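Local coordinates for putative translational inhibitor protein (Yersinia pestis, PDB 5V4D), which is of unknown function but, as a member of the Rid (YjgF-like) family, probably acts as an enamine/imine deaminase, at residues D43-E46 with K51-R54; K58-V63 with V120-I125. All coordinates share one frame; numbering follows the deposited sequence. Where two conformers were deposited one is given.

Contact 1 (D43-E46 with K51-R54)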
loop_
_atom_site.group_PDB
_atom_site.type_symbol
_atom_site.label_atom_id
_atom_site.label_comp_id
_atom_site.label_asym_id
_atom_site.label_seq_id
_atom_site.Cartn_x
_atom_site.Cartn_y
_atom_site.Cartn_z
ATOM N N ASP A 43 9.251 14.377 19.376
ATOM C CA ASP A 43 10.552 13.883 18.951
ATOM C C ASP A 43 10.503 12.426 18.497
ATOM O O ASP A 43 9.790 11.604 19.090
ATOM C CB ASP A 43 11.575 13.964 20.091
ATOM C CG ASP A 43 12.087 15.354 20.328
ATOM O OD1 ASP A 43 11.845 16.243 19.483
ATOM O OD2 ASP A 43 12.760 15.505 21.366
ATOM N N LEU A 44 11.328 12.097 17.486
ATOM C CA LEU A 44 11.606 10.707 17.167
ATOM C C LEU A 44 12.351 10.069 18.330
ATOM O O LEU A 44 13.252 10.679 18.925
ATOM C CB LEU A 44 12.455 10.623 15.883
ATOM C CG LEU A 44 12.596 9.263 15.254
ATOM C CD1 LEU A 44 11.330 8.913 14.542
ATOM C CD2 LEU A 44 13.812 9.270 14.304
ATOM N N VAL A 45 11.976 8.839 18.660
ATOM C CA VAL A 45 12.692 8.166 19.722
ATOM C C VAL A 45 14.077 7.725 19.234
ATOM O O VAL A 45 14.454 7.929 18.067
ATOM C CB VAL A 45 11.851 7.008 20.302
ATOM C CG1 VAL A 45 10.449 7.512 20.734
ATOM C CG2 VAL A 45 11.684 5.869 19.332
ATOM N N GLU A 46 14.851 7.146 20.144
ATOM C CA GLU A 46 16.232 6.744 19.871
ATOM C C GLU A 46 16.339 5.858 18.628
ATOM O O GLU A 46 15.409 5.106 18.287
ATOM C CB GLU A 46 16.740 5.994 21.105
ATOM C CG GLU A 46 18.051 5.285 20.978
ATOM C CD GLU A 46 18.483 4.681 22.290
ATOM O OE1 GLU A 46 18.730 3.452 22.302
ATOM O OE2 GLU A 46 18.560 5.441 23.296
ATOM N N LYS A 51 13.002 -0.093 20.247
ATOM C CA LYS A 51 12.293 1.046 20.847
ATOM C C LYS A 51 11.368 1.713 19.831
ATOM O O LYS A 51 10.236 2.112 20.168
ATOM C CB LYS A 51 13.304 2.045 21.402
ATOM C CG LYS A 51 13.986 1.531 22.663
ATOM C CD LYS A 51 15.075 2.480 23.102
ATOM C CE LYS A 51 15.831 1.933 24.327
ATOM N NZ LYS A 51 16.939 2.863 24.662
ATOM N N GLN A 52 11.813 1.796 18.570
ATOM C CA GLN A 52 10.995 2.472 17.562
ATOM C C GLN A 52 9.769 1.655 17.205
ATOM O O GLN A 52 8.675 2.221 17.035
ATOM C CB GLN A 52 11.824 2.793 16.303
ATOM C CG GLN A 52 12.872 3.869 16.567
ATOM C CD GLN A 52 13.411 4.507 15.305
ATOM O OE1 GLN A 52 13.030 4.151 14.192
ATOM N NE2 GLN A 52 14.284 5.492 15.489
ATOM N N THR A 53 9.907 0.322 17.111
ATOM C CA THR A 53 8.745 -0.521 16.851
ATOM C C THR A 53 7.727 -0.403 17.967
ATOM O O THR A 53 6.527 -0.295 17.702
ATOM C CB THR A 53 9.181 -1.981 16.690
ATOM O OG1 THR A 53 10.090 -2.104 15.584
ATOM C CG2 THR A 53 7.974 -2.818 16.382
ATOM N N ARG A 54 8.196 -0.379 19.220
ATOM C CA ARG A 54 7.284 -0.220 20.346
ATOM C C ARG A 54 6.528 1.095 20.251
ATOM O O ARG A 54 5.299 1.121 20.439
ATOM C CB ARG A 54 8.045 -0.285 21.668
ATOM C CG ARG A 54 8.626 -1.628 21.959
ATOM C CD ARG A 54 9.243 -1.642 23.351
ATOM N NE ARG A 54 9.937 -2.911 23.543
ATOM C CZ ARG A 54 9.339 -4.088 23.762
ATOM N NH1 ARG A 54 8.023 -4.189 23.840
ATOM N NH2 ARG A 54 10.068 -5.186 23.886
#

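Contact 2 (K58-V63 with V120-I125)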
loop_
_atom_site.group_PDB
_atom_site.type_symbol
_atom_site.label_atom_id
_atom_site.label_comp_id
_atom_site.label_asym_id
_atom_site.label_seq_id
_atom_site.Cartn_x
_atom_site.Cartn_y
_atom_site.Cartn_z
ATOM N N LYS A 58 2.413 1.590 19.814
ATOM C CA LYS A 58 1.632 2.378 20.778
ATOM C C LYS A 58 0.887 3.513 20.092
ATOM O O LYS A 58 -0.255 3.837 20.478
ATOM C CB LYS A 58 2.543 2.942 21.887
ATOM C CG LYS A 58 3.038 1.891 22.906
ATOM C CD LYS A 58 1.891 1.267 23.711
ATOM C CE LYS A 58 1.128 2.290 24.553
ATOM N NZ LYS A 58 0.014 1.679 25.418
ATOM N N ASN A 59 1.516 4.146 19.092
ATOM C CA ASN A 59 0.847 5.219 18.356
ATOM C C ASN A 59 -0.352 4.683 17.587
ATOM O O ASN A 59 -1.428 5.295 17.592
ATOM C CB ASN A 59 1.839 5.902 17.389
ATOM C CG ASN A 59 2.926 6.670 18.117
ATOM O OD1 ASN A 59 2.821 6.899 19.313
ATOM N ND2 ASN A 59 3.962 7.091 17.389
ATOM N N ILE A 60 -0.193 3.530 16.946
ATOM C CA ILE A 60 -1.325 2.876 16.283
ATOM C C ILE A 60 -2.432 2.575 17.281
ATOM O O ILE A 60 -3.597 2.845 17.016
ATOM C CB ILE A 60 -0.869 1.586 15.577
ATOM C CG1 ILE A 60 -0.005 1.924 14.353
ATOM C CG2 ILE A 60 -2.098 0.684 15.213
ATOM C CD1 ILE A 60 0.803 0.687 13.798
ATOM N N ASP A 61 -2.085 2.007 18.432
ATOM C CA ASP A 61 -3.113 1.682 19.413
ATOM C C ASP A 61 -3.915 2.922 19.797
ATOM O O ASP A 61 -5.143 2.862 19.919
ATOM C CB ASP A 61 -2.452 1.039 20.636
ATOM C CG ASP A 61 -3.439 0.255 21.451
ATOM O OD1 ASP A 61 -3.825 -0.821 20.964
ATOM O OD2 ASP A 61 -3.762 0.680 22.588
ATOM N N ALA A 62 -3.239 4.062 20.000
ATOM C CA ALA A 62 -3.956 5.289 20.362
ATOM C C ALA A 62 -4.980 5.685 19.300
ATOM O O ALA A 62 -6.071 6.190 19.634
ATOM C CB ALA A 62 -2.969 6.445 20.585
ATOM N N VAL A 63 -4.624 5.527 18.020
ATOM C CA VAL A 63 -5.529 5.866 16.937
ATOM C C VAL A 63 -6.732 4.933 16.940
ATOM O O VAL A 63 -7.880 5.381 16.860
ATOM C CB VAL A 63 -4.771 5.810 15.602
ATOM C CG1 VAL A 63 -5.768 5.932 14.417
ATOM C CG2 VAL A 63 -3.736 6.906 15.608
ATOM N N VAL A 120 11.393 2.542 10.824
ATOM C CA VAL A 120 10.233 1.714 10.545
ATOM C C VAL A 120 9.021 2.629 10.524
ATOM O O VAL A 120 8.942 3.590 11.296
ATOM C CB VAL A 120 10.107 0.563 11.579
ATOM C CG1 VAL A 120 10.043 1.070 13.058
ATOM C CG2 VAL A 120 8.904 -0.346 11.257
ATOM N N GLU A 121 8.049 2.290 9.662
ATOM C CA GLU A 121 6.746 2.947 9.574
ATOM C C GLU A 121 5.711 1.868 9.348
ATOM O O GLU A 121 5.927 0.999 8.499
ATOM C CB GLU A 121 6.712 3.976 8.426
ATOM C CG GLU A 121 5.387 4.741 8.368
ATOM C CD GLU A 121 5.333 5.745 7.231
ATOM O OE1 GLU A 121 4.252 5.993 6.646
ATOM O OE2 GLU A 121 6.416 6.220 6.829
ATOM N N ILE A 122 4.623 1.864 10.123
ATOM C CA ILE A 122 3.625 0.805 9.945
ATOM C C ILE A 122 2.281 1.450 9.662
ATOM O O ILE A 122 1.818 2.313 10.424
ATOM C CB ILE A 122 3.543 -0.121 11.167
ATOM C CG1 ILE A 122 4.903 -0.809 11.331
ATOM C CG2 ILE A 122 2.459 -1.206 10.962
ATOM C CD1 ILE A 122 4.916 -1.772 12.540
ATOM N N GLU A 123 1.644 0.994 8.578
ATOM C CA GLU A 123 0.335 1.450 8.136
ATOM C C GLU A 123 -0.672 0.332 8.350
ATOM O O GLU A 123 -0.367 -0.832 8.067
ATOM C CB GLU A 123 0.448 1.807 6.653
ATOM C CG GLU A 123 -0.787 2.156 5.946
ATOM C CD GLU A 123 -0.435 2.333 4.454
ATOM O OE1 GLU A 123 0.068 3.390 4.131
ATOM O OE2 GLU A 123 -0.564 1.377 3.657
ATOM N N VAL A 124 -1.865 0.664 8.862
ATOM C CA VAL A 124 -2.888 -0.338 9.120
ATOM C C VAL A 124 -4.244 0.094 8.586
ATOM O O VAL A 124 -4.538 1.291 8.421
ATOM C CB VAL A 124 -3.031 -0.671 10.630
ATOM C CG1 VAL A 124 -1.671 -0.821 11.291
ATOM C CG2 VAL A 124 -3.856 0.392 11.383
ATOM N N ILE A 125 -5.068 -0.898 8.258
ATOM C CA ILE A 125 -6.499 -0.684 8.091
ATOM C C ILE A 125 -7.213 -1.616 9.048
ATOM O O ILE A 125 -6.747 -2.721 9.345
ATOM C CB ILE A 125 -7.029 -0.887 6.660
ATOM C CG1 ILE A 125 -6.724 -2.297 6.164
ATOM C CG2 ILE A 125 -6.499 0.218 5.737
ATOM C CD1 ILE A 125 -7.623 -2.709 4.990
#

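Contact 1 (D43-E46 with K51-R54)
Val45 and Gln52 form the closest backbone pairing, with CA atoms 6.3 Å apart, and Glu46 follows opposite Lys51 at 7.0 Å between CA atoms. A loop without regular secondary structure runs past the first turn of helix 49-66, which begins just before Lys51, and side chains make most of the link. The carboxamide of Gln52 reaches back to the loop, where NE2 donates to Glu46 O at 3.0 Å. The N-H...O angle of 147° shows moderate bending, and the donor stands above the carbonyl plane, 49° out of it, rather than on a lone pair. Val45 CG2 packs alongside the Gln52 chain, 3.6 Å from Gln52 CG, the two side chains running antiparallel to one another. Leu44 adds CD2 at 4.0 Å from Gln52 NE2. On the exposed side, extended chains of Glu46 and Lys51 converge: Lys51 NZ forms a salt bridge with Glu46 OE1 at 3.0 Å, weak as a hydrogen bond, and Lys51 NZ lies 3.3 Å from Glu46 OE2. The other end of the Gln52 amide accepts from Leu119 N, which fixes which way the group is turned. Pro36 packs against Val45 and Gln52, while Gln52 and Thr53 meet Val120; the contact thus joins the loop after strand 28-31 to helix 49-66, beside the start of strand 120-127.

Contact 2 (K58-V63 with V120-I125)
Ile60 sets CG1 beside its backbone N (chi1 -70°) and extends onward through chi2 of 165°, which carries CD1 out from helix 49-66 as the methyl that meets strand 120-127. On the strand, Ile122 has CG2 anti to its own N (chi1 -62° for CG1), while Val124 holds CG1 beside the N. These two methyls lie 4.2 Å apart, measured from Ile122 CG2 to Val124 CG1, and Ile60 CD1 rests on both. Its distance to Ile122 CG2 is 3.8 Å, and that to Val124 CG1 is also 3.8 Å; Ile122 CB follows at 3.9 Å from the same CD1. The Ile60 side chain meets Ile122 at about a right angle and Val124 more obliquely, an end-on approach in which one terminal methyl does the touching. No hydrogen bond crosses the gap, and the nearest backbones, at Ile60 and Val124, are 8.0 Å apart between CA atoms, a distance within which methyls of both segments meet. This is the helix-on-sheet packing of the alpha-beta YjgF-like fold, in which helix 49-66 lies against the mixed sheet. Strand 120-127 lies inside that sheet, between antiparallel neighbours 28-31 and 74-81. Ile122 and Val124 point to the helix, where Val56, one turn before Ile60, also packs on Ile122. The CB of Glu123 points away from the helix, and its OE1 forms a salt bridge with Lys76 and a hydrogen bond with Ser107, both of the second subunit.

Contacts 1 and 2 occupy successive parts of helix 49-66, with centres about 13 Å apart. They differ in setting: contact 1 lies near the surface, its centre about 12 Å from the centre of the chain, whereas that of contact 2 is only about 2 Å from it. Strand 120-127 brings them together at its first residue, where Val120 CG1 comes within 4.1 Å of Thr53 OG1 and Val120 N lies 4.1 Å from Gln52 OE1. A bound calcium ion lies about 13 Å from the side chain of Ile122, too far for direct coordination. Asp92 and Asp96 of helix 87-98 form a calcium site.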